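Local coordinates for protein cohesin (Archaeoglobus fulgidus, PDB 2XDH) that is the non-cellulosomal cohesin domain of a longer protein, a module of the kind that binds dockerins, and may take part in carbohydrate binding, at residues V42-L53 against D81-T92. Residues are numbered along the deposited sequence; the frame is centred on the assembly and turned at random. Where two conformers were deposited one is given.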
loop_
_atom_site.group_PDB
_atom_site.type_symbol
_atom_site.label_atom_id
_atom_site.label_comp_id
_atom_site.label_asym_id
_atom_site.label_seq_id
_atom_site.Cartn_x
_atom_site.Cartn_y
_atom_site.Cartn_z
ATOM N N VAL A 42 -31.953 26.477 -3.317
ATOM C CA VAL A 42 -31.407 27.827 -3.312
ATOM C C VAL A 42 -30.165 27.946 -4.181
ATOM O O VAL A 42 -29.678 29.050 -4.424
ATOM C CB VAL A 42 -31.085 28.319 -1.885
ATOM C CG1 VAL A 42 -32.368 28.515 -1.094
ATOM C CG2 VAL A 42 -30.151 27.350 -1.180
ATOM N N LEU A 43 -29.649 26.807 -4.643
ATOM C CA LEU A 43 -28.485 26.807 -5.517
ATOM C C LEU A 43 -28.827 26.391 -6.947
ATOM O O LEU A 43 -29.739 25.600 -7.190
ATOM C CB LEU A 43 -27.381 25.911 -4.955
ATOM C CG LEU A 43 -26.768 26.334 -3.617
ATOM C CD1 LEU A 43 -25.593 25.421 -3.267
ATOM C CD2 LEU A 43 -26.308 27.775 -3.656
ATOM N N GLU A 44 -28.075 26.934 -7.891
ATOM C CA GLU A 44 -28.239 26.584 -9.286
ATOM C C GLU A 44 -26.874 26.327 -9.887
ATOM O O GLU A 44 -25.961 27.133 -9.725
ATOM C CB GLU A 44 -28.924 27.727 -10.035
ATOM C CG GLU A 44 -28.648 27.722 -11.510
ATOM C CD GLU A 44 -29.473 28.751 -12.229
ATOM O OE1 GLU A 44 -30.482 29.196 -11.636
ATOM O OE2 GLU A 44 -29.112 29.114 -13.369
ATOM N N VAL A 45 -26.737 25.203 -10.579
ATOM C CA VAL A 45 -25.442 24.793 -11.109
ATOM C C VAL A 45 -25.091 25.571 -12.375
ATOM O O VAL A 45 -25.869 25.592 -13.332
ATOM C CB VAL A 45 -25.410 23.278 -11.400
ATOM C CG1 VAL A 45 -24.131 22.894 -12.148
ATOM C CG2 VAL A 45 -25.537 22.485 -10.103
ATOM N N GLU A 46 -23.926 26.219 -12.367
ATOM C CA GLU A 46 -23.434 26.960 -13.534
ATOM C C GLU A 46 -22.344 26.181 -14.284
ATOM O O GLU A 46 -22.226 26.266 -15.507
ATOM C CB GLU A 46 -22.898 28.340 -13.126
ATOM C CG GLU A 46 -23.892 29.222 -12.371
ATOM C CD GLU A 46 -24.896 29.921 -13.283
ATOM O OE1 GLU A 46 -25.979 30.293 -12.790
ATOM O OE2 GLU A 46 -24.604 30.110 -14.486
ATOM N N ASP A 47 -21.530 25.425 -13.558
ATOM C CA ASP A 47 -20.493 24.629 -14.209
ATOM C C ASP A 47 -19.977 23.566 -13.253
ATOM O O ASP A 47 -20.138 23.682 -12.037
ATOM C CB ASP A 47 -19.342 25.524 -14.682
ATOM C CG ASP A 47 -18.552 24.912 -15.835
ATOM O OD1 ASP A 47 -18.938 23.829 -16.339
ATOM O OD2 ASP A 47 -17.550 25.532 -16.248
ATOM N N VAL A 48 -19.373 22.528 -13.818
ATOM C CA VAL A 48 -18.734 21.467 -13.047
ATOM C C VAL A 48 -17.353 21.267 -13.654
ATOM O O VAL A 48 -17.238 20.946 -14.844
ATOM C CB VAL A 48 -19.527 20.155 -13.136
ATOM C CG1 VAL A 48 -18.833 19.038 -12.360
ATOM C CG2 VAL A 48 -20.971 20.351 -12.627
ATOM N N LEU A 49 -16.311 21.473 -12.849
ATOM C CA LEU A 49 -14.939 21.477 -13.350
ATOM C C LEU A 49 -14.112 20.389 -12.675
ATOM O O LEU A 49 -14.346 20.059 -11.513
ATOM C CB LEU A 49 -14.286 22.836 -13.081
ATOM C CG LEU A 49 -14.850 24.085 -13.759
ATOM C CD1 LEU A 49 -14.115 25.325 -13.284
ATOM C CD2 LEU A 49 -14.757 23.970 -15.263
ATOM N N GLN A 50 -13.155 19.833 -13.416
ATOM C CA GLN A 50 -12.185 18.886 -12.860
ATOM C C GLN A 50 -11.435 19.542 -11.713
ATOM O O GLN A 50 -11.273 20.767 -11.681
ATOM C CB GLN A 50 -11.221 18.376 -13.956
ATOM C CG GLN A 50 -11.850 17.303 -14.847
ATOM C CD GLN A 50 -11.320 17.301 -16.273
ATOM O OE1 GLN A 50 -11.745 18.105 -17.098
ATOM N NE2 GLN A 50 -10.405 16.376 -16.576
ATOM N N GLY A 51 -10.987 18.725 -10.764
ATOM C CA GLY A 51 -10.281 19.217 -9.596
ATOM C C GLY A 51 -8.789 18.976 -9.691
ATOM O O GLY A 51 -8.284 18.643 -10.768
ATOM N N SER A 52 -8.085 19.144 -8.569
ATOM C CA SER A 52 -6.622 19.091 -8.574
ATOM C C SER A 52 -6.100 17.694 -8.898
ATOM O O SER A 52 -4.965 17.529 -9.333
ATOM C CB SER A 52 -6.055 19.551 -7.222
ATOM O OG SER A 52 -6.375 18.636 -6.179
ATOM N N LEU A 53 -6.929 16.680 -8.692
ATOM C CA LEU A 53 -6.483 15.305 -8.900
ATOM C C LEU A 53 -6.943 14.722 -10.225
ATOM O O LEU A 53 -6.491 13.658 -10.614
ATOM C CB LEU A 53 -6.990 14.400 -7.768
ATOM C CG LEU A 53 -6.457 14.717 -6.382
ATOM C CD1 LEU A 53 -7.208 13.883 -5.311
ATOM C CD2 LEU A 53 -4.964 14.431 -6.343
ATOM N N ASP A 81 -4.648 13.185 -1.041
ATOM C CA ASP A 81 -5.722 14.121 -0.744
ATOM C C ASP A 81 -5.786 15.155 -1.864
ATOM O O ASP A 81 -4.756 15.547 -2.393
ATOM C CB ASP A 81 -5.439 14.881 0.540
ATOM C CG ASP A 81 -5.192 13.976 1.741
ATOM O OD1 ASP A 81 -5.504 12.770 1.700
ATOM O OD2 ASP A 81 -4.694 14.499 2.752
ATOM N N GLY A 82 -6.981 15.635 -2.181
ATOM C CA GLY A 82 -7.121 16.684 -3.178
ATOM C C GLY A 82 -8.557 16.785 -3.652
ATOM O O GLY A 82 -9.411 16.036 -3.198
ATOM N N SER A 83 -8.833 17.724 -4.552
ATOM C CA SER A 83 -10.180 17.857 -5.084
ATOM C C SER A 83 -10.415 16.924 -6.272
ATOM O O SER A 83 -9.540 16.743 -7.128
ATOM C CB SER A 83 -10.462 19.312 -5.472
ATOM O OG SER A 83 -9.412 19.831 -6.265
ATOM N N LEU A 84 -11.605 16.336 -6.299
ATOM C CA LEU A 84 -12.071 15.502 -7.401
ATOM C C LEU A 84 -12.760 16.363 -8.443
ATOM O O LEU A 84 -12.641 16.122 -9.642
ATOM C CB LEU A 84 -13.059 14.453 -6.886
ATOM C CG LEU A 84 -12.460 13.420 -5.936
ATOM C CD1 LEU A 84 -13.554 12.483 -5.438
ATOM C CD2 LEU A 84 -11.359 12.647 -6.670
ATOM N N PHE A 85 -13.506 17.358 -7.979
ATOM C CA PHE A 85 -14.136 18.313 -8.890
ATOM C C PHE A 85 -14.612 19.517 -8.101
ATOM O O PHE A 85 -14.624 19.487 -6.874
ATOM C CB PHE A 85 -15.272 17.680 -9.706
ATOM C CG PHE A 85 -16.412 17.111 -8.867
ATOM C CD1 PHE A 85 -17.552 17.867 -8.616
ATOM C CD2 PHE A 85 -16.353 15.815 -8.374
ATOM C CE1 PHE A 85 -18.609 17.355 -7.870
ATOM C CE2 PHE A 85 -17.405 15.284 -7.625
ATOM C CZ PHE A 85 -18.536 16.060 -7.369
ATOM N N TYR A 86 -14.963 20.583 -8.810
ATOM C CA TYR A 86 -15.474 21.809 -8.206
ATOM C C TYR A 86 -16.824 22.046 -8.855
ATOM O O TYR A 86 -16.982 21.814 -10.057
ATOM C CB TYR A 86 -14.545 23.001 -8.521
ATOM C CG TYR A 86 -13.338 23.118 -7.612
ATOM C CD1 TYR A 86 -13.395 23.890 -6.450
ATOM C CD2 TYR A 86 -12.139 22.467 -7.910
ATOM C CE1 TYR A 86 -12.296 24.010 -5.604
ATOM C CE2 TYR A 86 -11.030 22.575 -7.058
ATOM C CZ TYR A 86 -11.124 23.349 -5.907
ATOM O OH TYR A 86 -10.051 23.473 -5.049
ATOM N N VAL A 87 -17.805 22.481 -8.078
ATOM C CA VAL A 87 -19.062 22.897 -8.677
ATOM C C VAL A 87 -19.208 24.406 -8.541
ATOM O O VAL A 87 -19.061 24.961 -7.461
ATOM C CB VAL A 87 -20.289 22.158 -8.072
ATOM C CG1 VAL A 87 -21.570 22.597 -8.768
ATOM C CG2 VAL A 87 -20.118 20.650 -8.219
ATOM N N LYS A 88 -19.459 25.078 -9.657
ATOM C CA LYS A 88 -19.741 26.499 -9.603
ATOM C C LYS A 88 -21.248 26.653 -9.476
ATOM O O LYS A 88 -22.002 26.219 -10.356
ATOM C CB LYS A 88 -19.221 27.213 -10.855
ATOM C CG LYS A 88 -19.338 28.730 -10.769
ATOM C CD LYS A 88 -18.757 29.414 -11.998
ATOM C CE LYS A 88 -18.530 30.895 -11.737
ATOM N NZ LYS A 88 -17.692 31.093 -10.512
ATOM N N PHE A 89 -21.685 27.248 -8.371
ATOM C CA PHE A 89 -23.101 27.463 -8.119
ATOM C C PHE A 89 -23.395 28.945 -8.177
ATOM O O PHE A 89 -22.514 29.776 -7.969
ATOM C CB PHE A 89 -23.489 27.003 -6.716
ATOM C CG PHE A 89 -23.566 25.510 -6.540
ATOM C CD1 PHE A 89 -24.560 24.774 -7.165
ATOM C CD2 PHE A 89 -22.678 24.854 -5.690
ATOM C CE1 PHE A 89 -24.657 23.411 -6.970
ATOM C CE2 PHE A 89 -22.757 23.505 -5.493
ATOM C CZ PHE A 89 -23.747 22.766 -6.130
ATOM N N ARG A 90 -24.650 29.274 -8.444
ATOM C CA ARG A 90 -25.118 30.634 -8.292
ATOM C C ARG A 90 -26.180 30.593 -7.224
ATOM O O ARG A 90 -27.045 29.716 -7.235
ATOM C CB ARG A 90 -25.701 31.162 -9.595
ATOM C CG ARG A 90 -26.563 32.394 -9.402
ATOM C CD ARG A 90 -26.267 33.427 -10.459
ATOM N NE ARG A 90 -27.213 34.534 -10.403
ATOM C CZ ARG A 90 -27.303 35.480 -11.330
ATOM N NH1 ARG A 90 -26.500 35.448 -12.385
ATOM N NH2 ARG A 90 -28.194 36.455 -11.200
ATOM N N VAL A 91 -26.103 31.523 -6.284
ATOM C CA VAL A 91 -27.070 31.571 -5.198
ATOM C C VAL A 91 -28.314 32.319 -5.661
ATOM O O VAL A 91 -28.284 33.532 -5.866
ATOM C CB VAL A 91 -26.471 32.254 -3.953
ATOM C CG1 VAL A 91 -27.454 32.214 -2.787
ATOM C CG2 VAL A 91 -25.145 31.609 -3.584
ATOM N N THR A 92 -29.407 31.584 -5.829
ATOM C CA THR A 92 -30.649 32.156 -6.330
ATOM C C THR A 92 -31.470 32.799 -5.216
ATOM O O THR A 92 -31.946 32.114 -4.308
ATOM C CB THR A 92 -31.497 31.084 -7.026
ATOM O OG1 THR A 92 -31.947 30.129 -6.061
ATOM C CG2 THR A 92 -30.677 30.372 -8.081
#
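Phe89 lies between two aliphatic neighbours on the inner face of this antiparallel strand pair. Leu43 CD1 sits over the centre of one ring face, 3.8 Å from the centroid, a CH-pi contact, while Val87 CG1 covers the opposite face nearer its rim. Val45 reaches the same ring with CG2, 3.4 Å from Phe89 CE1; with CG1 anti to the backbone N (chi1 171°), CG2 falls beside the N and meets the ring. Were Phe89 an alanine, Leu43 CD1 and Val45 CG2 would probably lose their aromatic partner and a gap would open among Leu43, Val45 and Val87 in the sandwich core. Farther along, Val48 CG1 runs alongside Phe85, 4.1 Å from its CD1. At the bulge, the bent chain of Glu46 crosses Arg90, OE1 coming 3.3 Å from Arg90 CB, whereas the charged ends stay apart.

Backbone bonds set this register. Glu44 pairs with Arg90 in both directions, as Leu49 does with Tyr86. Between them a classic beta bulge puts Glu46 and Asp47 opposite Lys88, whose O takes a 2.8 Å bond from Glu46 N and a weak one from Asp47 N. Past the strand end, two serines exchange bonds: Ser52 N gives a nearly straight one (172°) to Ser83 OG at 2.7 Å, and Ser83 N binds Ser52 OG. Leu53 CD1 rests 3.5 Å from Gly82 CA.

In the cohesin beta-sandwich, strand 82-91 also bonds to strand 17-38. Ile68 of strand 67-74 meets Val45 and Val87, Tyr61 of strand 58-64 meets Val48, and Phe149 of strand 142-151 packs on Leu43.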